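Lmo2184 protein (PDB 5JOQ) probably binds heme as the substrate-binding lipoprotein of an iron-acquisition ABC transporter, a member of the bacterial solute-binding protein 8 family. Local coordinates at residues A[102-105]-A[106-110]; A[233-236]-A[237-240]. All coordinates share one frame; numbering follows the deposited sequence.

Overall arrangement
Two i to i+4 contacts, each within a single helix, illustrate how one backbone pattern adapts to its setting. Contact 1 lies at the surface on helix 101-110, within the beta-alpha-beta unit of strands 93-97 and 115-118; contact 2, on helix 233-245, is buried, in part beneath another subunit. They share no element of the chain, and their nearest atoms are about 20 Å apart. In contact 1 water replaces two helical bonds, whereas in contact 2 all four are made directly, one of them weakly, and a methyl group packs on an aromatic face. The assembly brings the two kinds of site together: Asp103 of contact 1 pairs with Lys237 of another subunit.

Contact 1 (A[102-105]-A[106-110])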
# COMPACT_ATOMS: atom_id res chain seq x y z
N ALA A 102 1.79 -2.12 -23.90
CA ALA A 102 1.39 -3.51 -24.02
C ALA A 102 0.08 -3.75 -23.29
O ALA A 102 -0.76 -4.48 -23.76
CB ALA A 102 2.48 -4.43 -23.51
N ASP A 103 -0.08 -3.14 -22.14
CA ASP A 103 -1.30 -3.26 -21.39
C ASP A 103 -2.54 -2.58 -21.99
O ASP A 103 -3.61 -3.14 -21.97
CB ASP A 103 -1.13 -2.70 -19.99
CG ASP A 103 -0.27 -3.58 -19.12
OD1 ASP A 103 0.04 -4.70 -19.54
OD2 ASP A 103 0.09 -3.14 -18.02
N LEU A 104 -2.36 -1.37 -22.49
CA LEU A 104 -3.48 -0.57 -22.98
C LEU A 104 -3.78 -0.40 -24.45
O LEU A 104 -4.85 0.06 -24.79
CB LEU A 104 -3.35 0.84 -22.40
CG LEU A 104 -2.99 0.98 -20.93
CD1 LEU A 104 -2.85 2.43 -20.50
CD2 LEU A 104 -4.03 0.26 -20.10
N LYS A 105 -2.85 -0.76 -25.31
CA LYS A 105 -3.05 -0.52 -26.72
C LYS A 105 -4.29 -1.17 -27.31
O LYS A 105 -5.02 -0.51 -28.03
CB LYS A 105 -1.83 -0.96 -27.52
CG LYS A 105 -2.02 -0.81 -29.01
CD LYS A 105 -0.72 -0.79 -29.78
CE LYS A 105 0.14 -1.98 -29.42
NZ LYS A 105 1.37 -2.00 -30.26
N SER A 106 -4.54 -2.42 -26.99
CA SER A 106 -5.70 -3.11 -27.57
C SER A 106 -7.01 -2.44 -27.18
O SER A 106 -7.92 -2.29 -28.02
CB SER A 106 -5.74 -4.57 -27.12
OG SER A 106 -4.57 -5.25 -27.49
N GLY A 107 -7.15 -2.07 -25.90
CA GLY A 107 -8.38 -1.42 -25.46
C GLY A 107 -8.67 -0.15 -26.23
O GLY A 107 -9.79 0.07 -26.70
N PHE A 108 -7.67 0.74 -26.34
CA PHE A 108 -7.84 1.95 -27.13
C PHE A 108 -8.25 1.63 -28.58
O PHE A 108 -9.20 2.22 -29.11
CB PHE A 108 -6.54 2.78 -27.11
CG PHE A 108 -6.22 3.38 -25.76
CD1 PHE A 108 -7.23 3.90 -24.95
CD2 PHE A 108 -4.91 3.46 -25.31
CE1 PHE A 108 -6.94 4.47 -23.70
CE2 PHE A 108 -4.60 4.05 -24.06
CZ PHE A 108 -5.62 4.53 -23.25
N GLU A 109 -7.52 0.73 -29.24
CA GLU A 109 -7.87 0.36 -30.61
C GLU A 109 -9.29 -0.16 -30.70
O GLU A 109 -10.05 0.22 -31.60
CB GLU A 109 -6.90 -0.69 -31.14
CG GLU A 109 -5.52 -0.15 -31.47
CD GLU A 109 -4.52 -1.25 -31.82
OE1 GLU A 109 -4.74 -2.42 -31.45
OE2 GLU A 109 -3.50 -0.93 -32.47
N GLY A 110 -9.66 -1.04 -29.77
CA GLY A 110 -11.01 -1.57 -29.76
C GLY A 110 -12.06 -0.48 -29.61
O GLY A 110 -13.14 -0.57 -30.19
O HOH W 1 -2.86 -4.27 -25.64
O HOH W 2 -5.76 -3.07 -23.55
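Ser106 packs behind Leu104 and Lys105, but its i to i+4 bond to Ala102 O is replaced by a water, which accepts the backbone N-H at 2.8 Å from Ser106 N and donates to Ala102 O, also at 2.8 Å. Gly107 repeats the device. Gly107 N lies 2.9 Å from a second water, which in turn donates a hydrogen bond to Asp103 O. Two successive i to i+4 links are thus opened and bridged, and the helix kinks here. The i to i+4 pattern resumes at Phe108, whose N bonds Leu104 O (3.3 Å, 177° at the hydrogen). With CG anti to its own carbonyl carbon (chi1 -68°), the Phe108 ring is carried back over the previous turn, where Phe108 CE2 touches Leu104 CB at 3.8 Å; both side chains also lean on strand 93-97. Glu109 N bonds Lys105 O at 3.0 Å, and the two side chains run alongside each other. Glu109 OE2 rests 3.8 Å from Lys105 CG, whereas Lys105 NZ stays 5.5 Å from Glu109 OE2 and forms its salt bridge with Glu101. Leu104 and Phe108 thus pack against the sheet, Lys105 and Glu109 form a loose charged pair, and at Ser106 and Gly107 two waters stand in for missing backbone bonds as the helix continues through a kink.

Contact 2 (A[233-236]-A[237-240]); sequences AEVV and KMFD
Val235 and Phe239, one turn apart on helix 233-245, make the main apolar contact. Val235 CG1, placed anti to its backbone N (chi1 170°), sits over one face of the Phe239 ring in a CH-pi contact, 3.8 Å from the ring centroid. Val235 CG1 lies toward the far end of the ring, 3.4 Å from Phe239 CZ. The same Val235 CG1 also meets Met238 CE, which the bend at the end of the methionine chain brings within 4.1 Å.

Every carbonyl of 233-236 receives an N-H from the next turn. Lys237 N bonds Ala233 O at 3.0 Å, and Asp240 N bonds Val236 O at 2.9 Å. Phe239 N bonds Val235 O at 3.0 Å, while this oxygen also lies above one face of the Phe239 ring, offset toward its rim. The bond from Met238 N to Glu234 O is weak, stretched to 3.4 Å.

Among the side chains, Lys237 NZ donates to Asp240 OD2 at 2.8 Å in a salt bridge, reaching the anti side of the carboxylate from 31° outside its plane. Asp240 OD1 is taken by Arg226, so each carboxylate oxygen has a cationic partner. Lys237 NZ has a second salt bridge, to Asp103 of the third subunit.

Shared between two aspartates of different chains, the buried ammonium is probably held in its charged form, and the same group serves both a bridge within the helix and one to another subunit.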
# COMPACT_ATOMS: atom_id res chain seq x y z
N ALA A 233 5.60 4.95 2.78
CA ALA A 233 6.95 4.99 3.34
C ALA A 233 7.05 4.12 4.59
O ALA A 233 8.12 3.59 4.90
CB ALA A 233 7.29 6.44 3.68
N GLU A 234 5.97 4.06 5.36
CA GLU A 234 5.98 3.24 6.57
C GLU A 234 6.19 1.77 6.21
O GLU A 234 6.91 1.05 6.90
CB GLU A 234 4.68 3.51 7.33
CG GLU A 234 4.58 2.91 8.62
CD GLU A 234 3.33 3.33 9.40
OE1 GLU A 234 2.39 3.98 8.85
OE2 GLU A 234 3.27 2.96 10.57
N VAL A 235 5.62 1.32 5.08
CA VAL A 235 5.86 -0.04 4.62
C VAL A 235 7.31 -0.20 4.18
O VAL A 235 7.96 -1.22 4.47
CB VAL A 235 4.90 -0.41 3.47
CG1 VAL A 235 5.32 -1.71 2.86
CG2 VAL A 235 3.44 -0.46 3.96
N VAL A 236 7.83 0.78 3.47
CA VAL A 236 9.19 0.71 2.99
C VAL A 236 10.19 0.59 4.15
O VAL A 236 11.18 -0.08 4.03
CB VAL A 236 9.53 1.89 2.06
CG1 VAL A 236 11.01 1.89 1.70
CG2 VAL A 236 8.65 1.86 0.82
N LYS A 237 9.91 1.26 5.25
CA LYS A 237 10.78 1.18 6.41
C LYS A 237 10.82 -0.25 6.93
O LYS A 237 11.85 -0.74 7.28
CB LYS A 237 10.35 2.14 7.51
CG LYS A 237 11.30 2.16 8.69
CD LYS A 237 12.75 2.31 8.27
CE LYS A 237 13.71 2.21 9.45
NZ LYS A 237 15.14 2.31 9.10
N MET A 238 9.68 -0.90 6.94
CA MET A 238 9.57 -2.27 7.39
C MET A 238 10.43 -3.14 6.47
O MET A 238 11.13 -4.03 6.91
CB MET A 238 8.09 -2.65 7.33
CG MET A 238 7.70 -4.04 7.74
SD MET A 238 5.92 -4.19 8.03
CE MET A 238 5.23 -3.82 6.43
N PHE A 239 10.38 -2.87 5.17
CA PHE A 239 11.17 -3.63 4.22
C PHE A 239 12.65 -3.43 4.52
O PHE A 239 13.41 -4.34 4.44
CB PHE A 239 10.92 -3.19 2.78
CG PHE A 239 9.55 -3.52 2.23
CD1 PHE A 239 8.68 -4.39 2.87
CD2 PHE A 239 9.16 -2.97 1.04
CE1 PHE A 239 7.45 -4.66 2.32
CE2 PHE A 239 7.94 -3.24 0.49
CZ PHE A 239 7.08 -4.09 1.13
N ASP A 240 13.02 -2.20 4.88
CA ASP A 240 14.41 -1.87 5.20
C ASP A 240 14.91 -2.75 6.34
O ASP A 240 16.03 -3.28 6.29
CB ASP A 240 14.54 -0.38 5.57
CG ASP A 240 15.95 -0.02 6.11
OD1 ASP A 240 16.92 -0.17 5.35
OD2 ASP A 240 16.05 0.33 7.30